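Local coordinates for protein 4-phosphoerythronate dehydrogenase (Lactobacillus jensenii, PDB 4PRK) that probably catalyses the NAD-dependent interconversion of D-lactate and pyruvate, as a D-lactate dehydrogenase of the D-isomer-specific 2-hydroxyacid dehydrogenase family, at residues A[4-9]-A[40-45]; A[14-19]-A[27-32]. One frame throughout, in Å; residues are numbered along the deposited sequence.

Two faces of one parallel sheet are packed here in different ways. Its strands run in the order 26-30, 2-6, 47-50, 72-75, 94-96. A second, seven-stranded sheet, whose strand 148-152 leads into a glycine-rich turn consistent with NAD binding, is separate, and the present sheet probably belongs to the substrate-binding domain, as in relatives. Contact 2 closes the first beta-alpha-beta unit, laying helix 10-23 on strand 26-30; contact 1 brings the loop that leads into strand 47-50 up to strand 2-6. Along the chain contact 2 is nested inside contact 1, and their centres lie about 10 Å apart. A Lys28-Asp44 salt bridge joins them directly, and both rest on neighbouring strands 2-6 and 26-30.

Contact 1: residues A[4-9]-A[40-45]; sequences AVFSPS and DQVADC
Ala4 and Phe6, alternate residues of strand 2-6, meet Cys45 and Val42 at the two ends of a type I beta turn. The methyl CB of Ala4 lies 3.6 Å from SG of Cys45, and both CB atoms are directed across the gap. Farther along the strand, Phe6 CZ reaches CG2 of Val42 at 3.7 Å. This methyl sits at the rim of the ring, in its plane, and the two side chains cross at about a right angle. Phe6 gets there because its CG stands anti to the carbonyl carbon (chi1 -71°), which swings the ring obliquely back toward the Ala4 end of the strand. The turn positions both partners: Cys45 N donates to Val42 O at 2.8 Å, holding the thiol and the isopropyl group on one short support. Within the turn, Asp44 forms salt bridges with Lys2 and Lys28, and Val42 also rests on Val48 and Ile70. The contact lies where the connection from strand 26-30 enters strand 47-50, which pairs with Ala4 and Phe6 through backbone bonds. With no hydrogen bond crossing it, this buried join rests on van der Waals contact between apolar groups, and the salt bridges of Asp44 probably tether the turn.

Contact 2: residues A[14-19]-A[27-32]; sequences KLVAAT and LKLIDE
Val16 meets Leu29, and Thr19 meets Leu27, where the helix of a right-handed beta-alpha-beta crossover lies over the strand that follows it. Helix segment 14-19 and strand 27-30 run nearly antiparallel, at 163°, with their axes 9.9 Å apart, as expected when a crossover returns the chain to a parallel sheet. Val16 is the central residue on the helix. Its CB is directed at the strand and divides into two branches: CG2 settles against the fork of Leu29, 3.7 Å from CD2 and 4.1 Å from CD1, whereas CG1 makes a looser approach to Leu27 CD1 at 4.4 Å. Putting CG1 anti to the backbone N (chi1 160°) spreads the branches in this way, so that one valine spans two strand residues. The Val16 and Leu29 side chains run alongside one another, pointing opposite ways. One turn on, Thr19 offers its methyl, CG2, to Leu27 CD1 at 4.0 Å, and the two side chains cross at a slant. Leu27 and Leu29, alternate residues, present the same face of strand 26-30 to the helix; Lys28 between them points away from the helix. Helix 301-319 closes over this layer, with Leu312 touching both Thr19 and Leu27, and Leu27 also packs on Ile3 and Val5 of the adjoining strand. The methyl of Thr19 serves the apolar layer while its hydroxyl turns to polar partners: OG1 hydrogen-bonds to Glu309 OE2 and also lies 3.2 Å from Leu15 O.

Contact 1: residues A[4-9]-A[40-45]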
loop_
_atom_site.group_PDB
_atom_site.type_symbol
_atom_site.label_atom_id
_atom_site.label_comp_id
_atom_site.label_asym_id
_atom_site.label_seq_id
_atom_site.Cartn_x
_atom_site.Cartn_y
_atom_site.Cartn_z
ATOM N N ALA A 4 16.938 2.282 38.472
ATOM C CA ALA A 4 15.703 2.431 39.219
ATOM C C ALA A 4 14.586 2.899 38.308
ATOM O O ALA A 4 14.789 3.767 37.482
ATOM C CB ALA A 4 15.888 3.391 40.372
ATOM N N VAL A 5 13.410 2.315 38.473
ATOM C CA VAL A 5 12.246 2.680 37.698
ATOM C C VAL A 5 11.160 3.167 38.635
ATOM O O VAL A 5 10.644 2.413 39.433
ATOM C CB VAL A 5 11.711 1.466 36.937
ATOM C CG1 VAL A 5 10.442 1.810 36.188
ATOM C CG2 VAL A 5 12.772 0.934 35.999
ATOM N N PHE A 6 10.768 4.418 38.477
ATOM C CA PHE A 6 9.838 5.029 39.397
ATOM C C PHE A 6 8.435 4.997 38.870
ATOM O O PHE A 6 8.204 5.320 37.732
ATOM C CB PHE A 6 10.265 6.456 39.690
ATOM C CG PHE A 6 11.500 6.537 40.524
ATOM C CD1 PHE A 6 12.741 6.573 39.931
ATOM C CD2 PHE A 6 11.419 6.530 41.897
ATOM C CE1 PHE A 6 13.878 6.629 40.696
ATOM C CE2 PHE A 6 12.556 6.584 42.672
ATOM C CZ PHE A 6 13.784 6.634 42.068
ATOM N N SER A 7 7.499 4.603 39.714
ATOM C CA SER A 7 6.103 4.635 39.340
ATOM C C SER A 7 5.745 3.866 38.071
ATOM O O SER A 7 5.185 4.416 37.138
ATOM C CB SER A 7 5.644 6.077 39.221
ATOM O OG SER A 7 4.261 6.140 38.990
ATOM N N PRO A 8 6.096 2.596 38.003
ATOM C CA PRO A 8 5.653 1.849 36.815
ATOM C C PRO A 8 4.138 1.611 36.719
ATOM O O PRO A 8 3.468 1.440 37.722
ATOM C CB PRO A 8 6.392 0.528 36.936
ATOM C CG PRO A 8 6.409 0.267 38.375
ATOM C CD PRO A 8 6.837 1.585 38.907
ATOM N N SER A 9 3.619 1.619 35.498
ATOM C CA SER A 9 2.280 1.191 35.221
ATOM C C SER A 9 2.242 -0.300 35.393
ATOM O O SER A 9 3.267 -0.965 35.393
ATOM C CB SER A 9 1.899 1.490 33.773
ATOM O OG SER A 9 2.321 0.459 32.905
ATOM N N ASP A 40 16.737 7.987 48.363
ATOM C CA ASP A 40 17.853 7.203 48.873
ATOM C C ASP A 40 17.859 5.752 48.378
ATOM O O ASP A 40 18.804 5.018 48.615
ATOM C CB ASP A 40 17.904 7.257 50.395
ATOM C CG ASP A 40 17.958 8.664 50.921
ATOM O OD1 ASP A 40 18.645 9.502 50.314
ATOM O OD2 ASP A 40 17.308 8.935 51.947
ATOM N N GLN A 41 16.769 5.334 47.753
ATOM C CA GLN A 41 16.678 4.032 47.070
ATOM C C GLN A 41 17.422 3.974 45.707
ATOM O O GLN A 41 17.608 2.921 45.101
ATOM C CB GLN A 41 15.207 3.687 46.918
ATOM C CG GLN A 41 14.424 4.100 48.153
ATOM C CD GLN A 41 13.167 3.311 48.353
ATOM O OE1 GLN A 41 13.052 2.169 47.894
ATOM N NE2 GLN A 41 12.210 3.907 49.067
ATOM N N VAL A 42 17.864 5.137 45.260
ATOM C CA VAL A 42 18.672 5.285 44.064
ATOM C C VAL A 42 20.120 4.967 44.356
ATOM O O VAL A 42 20.935 4.857 43.465
ATOM C CB VAL A 42 18.622 6.731 43.559
ATOM C CG1 VAL A 42 19.330 6.851 42.226
ATOM C CG2 VAL A 42 17.187 7.201 43.472
ATOM N N ALA A 43 20.422 4.799 45.627
ATOM C CA ALA A 43 21.788 4.783 46.106
ATOM C C ALA A 43 22.602 3.684 45.454
ATOM O O ALA A 43 23.758 3.893 45.125
ATOM C CB ALA A 43 21.806 4.626 47.617
ATOM N N ASP A 44 21.991 2.529 45.251
ATOM C CA ASP A 44 22.685 1.396 44.664
ATOM C C ASP A 44 22.429 1.308 43.167
ATOM O O ASP A 44 22.628 0.273 42.557
ATOM C CB ASP A 44 22.348 0.085 45.368
ATOM C CG ASP A 44 20.869 -0.170 45.465
ATOM O OD1 ASP A 44 20.077 0.751 45.233
ATOM O OD2 ASP A 44 20.493 -1.305 45.786
ATOM N N CYS A 45 22.037 2.429 42.583
ATOM C CA CYS A 45 21.576 2.472 41.215
ATOM C C CYS A 45 22.495 3.243 40.276
ATOM O O CYS A 45 23.007 4.296 40.619
ATOM C CB CYS A 45 20.172 3.064 41.172
ATOM S SG CYS A 45 18.862 1.921 41.637
#

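Contact 2: residues A[14-19]-A[27-32]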
loop_
_atom_site.group_PDB
_atom_site.type_symbol
_atom_site.label_atom_id
_atom_site.label_comp_id
_atom_site.label_asym_id
_atom_site.label_seq_id
_atom_site.Cartn_x
_atom_site.Cartn_y
_atom_site.Cartn_z
ATOM N N LYS A 14 4.634 -5.873 33.867
ATOM C CA LYS A 14 4.599 -7.063 33.075
ATOM C C LYS A 14 5.753 -7.238 32.153
ATOM O O LYS A 14 6.078 -8.354 31.878
ATOM C CB LYS A 14 3.277 -7.147 32.309
ATOM C CG LYS A 14 2.131 -7.510 33.255
ATOM C CD LYS A 14 0.819 -7.740 32.528
ATOM C CE LYS A 14 -0.117 -8.706 33.270
ATOM N NZ LYS A 14 -0.760 -8.145 34.477
ATOM N N LEU A 15 6.390 -6.185 31.658
ATOM C CA LEU A 15 7.545 -6.359 30.718
ATOM C C LEU A 15 8.868 -6.476 31.436
ATOM O O LEU A 15 9.888 -6.723 30.826
ATOM C CB LEU A 15 7.687 -5.166 29.779
ATOM C CG LEU A 15 6.462 -4.796 28.949
ATOM C CD1 LEU A 15 6.754 -3.537 28.156
ATOM C CD2 LEU A 15 6.079 -5.957 28.037
ATOM N N VAL A 16 8.869 -6.229 32.726
ATOM C CA VAL A 16 10.124 -5.976 33.396
ATOM C C VAL A 16 11.158 -7.071 33.225
ATOM O O VAL A 16 12.334 -6.829 32.971
ATOM C CB VAL A 16 9.880 -5.789 34.886
ATOM C CG1 VAL A 16 11.174 -6.014 35.654
ATOM C CG2 VAL A 16 9.346 -4.397 35.107
ATOM N N ALA A 17 10.714 -8.281 33.427
ATOM C CA ALA A 17 11.646 -9.376 33.468
ATOM C C ALA A 17 12.225 -9.532 32.097
ATOM O O ALA A 17 13.396 -9.810 31.959
ATOM C CB ALA A 17 10.938 -10.636 33.909
ATOM N N ALA A 18 11.413 -9.369 31.062
ATOM C CA ALA A 18 11.924 -9.573 29.697
ATOM C C ALA A 18 12.948 -8.483 29.365
ATOM O O ALA A 18 13.910 -8.719 28.635
ATOM C CB ALA A 18 10.795 -9.554 28.688
ATOM N N THR A 19 12.740 -7.294 29.923
ATOM C CA THR A 19 13.619 -6.175 29.618
ATOM C C THR A 19 14.974 -6.397 30.293
ATOM O O THR A 19 16.044 -6.135 29.698
ATOM C CB THR A 19 12.958 -4.839 30.017
ATOM O OG1 THR A 19 11.759 -4.654 29.236
ATOM C CG2 THR A 19 13.907 -3.708 29.768
ATOM N N LEU A 27 16.392 -4.086 36.974
ATOM C CA LEU A 27 15.477 -2.939 37.166
ATOM C C LEU A 27 14.874 -2.917 38.570
ATOM O O LEU A 27 14.041 -3.749 38.892
ATOM C CB LEU A 27 14.313 -2.909 36.121
ATOM C CG LEU A 27 14.718 -2.711 34.640
ATOM C CD1 LEU A 27 13.534 -2.813 33.686
ATOM C CD2 LEU A 27 15.482 -1.416 34.403
ATOM N N LYS A 28 15.248 -1.908 39.351
ATOM C CA LYS A 28 14.664 -1.693 40.673
ATOM C C LYS A 28 13.403 -0.850 40.630
ATOM O O LYS A 28 13.464 0.391 40.456
ATOM C CB LYS A 28 15.692 -1.032 41.594
ATOM C CG LYS A 28 15.209 -0.749 43.015
ATOM C CD LYS A 28 16.395 -0.780 43.973
ATOM C CE LYS A 28 16.266 0.197 45.130
ATOM N NZ LYS A 28 17.600 0.314 45.800
ATOM N N LEU A 29 12.258 -1.499 40.854
ATOM C CA LEU A 29 10.996 -0.797 40.676
ATOM C C LEU A 29 10.549 -0.136 41.908
ATOM O O LEU A 29 10.356 -0.805 42.864
ATOM C CB LEU A 29 9.895 -1.743 40.258
ATOM C CG LEU A 29 9.910 -1.912 38.746
ATOM C CD1 LEU A 29 11.233 -2.462 38.210
ATOM C CD2 LEU A 29 8.728 -2.796 38.399
ATOM N N ILE A 30 10.330 1.164 41.861
ATOM C CA ILE A 30 9.673 1.878 42.962
ATOM C C ILE A 30 8.230 2.329 42.591
ATOM O O ILE A 30 8.003 2.978 41.536
ATOM C CB ILE A 30 10.514 3.090 43.395
ATOM C CG1 ILE A 30 11.960 2.655 43.740
ATOM C CG2 ILE A 30 9.840 3.796 44.562
ATOM C CD1 ILE A 30 12.975 2.854 42.623
ATOM N N ASP A 31 7.267 1.999 43.461
ATOM C CA ASP A 31 5.843 2.203 43.168
ATOM C C ASP A 31 5.520 3.659 42.947
ATOM O O ASP A 31 4.741 4.002 42.062
ATOM C CB ASP A 31 4.963 1.682 44.290
ATOM C CG ASP A 31 4.989 0.199 44.390
ATOM O OD1 ASP A 31 5.760 -0.448 43.643
ATOM O OD2 ASP A 31 4.230 -0.335 45.210
ATOM N N GLU A 32 6.135 4.519 43.746
ATOM C CA GLU A 32 5.874 5.935 43.645
ATOM C C GLU A 32 6.881 6.671 42.792
ATOM O O GLU A 32 8.002 6.190 42.527
ATOM C CB GLU A 32 5.790 6.590 45.046
ATOM C CG GLU A 32 4.359 6.785 45.525
ATOM C CD GLU A 32 3.451 7.196 44.380
ATOM O OE1 GLU A 32 2.641 6.344 43.949
ATOM O OE2 GLU A 32 3.598 8.335 43.866
#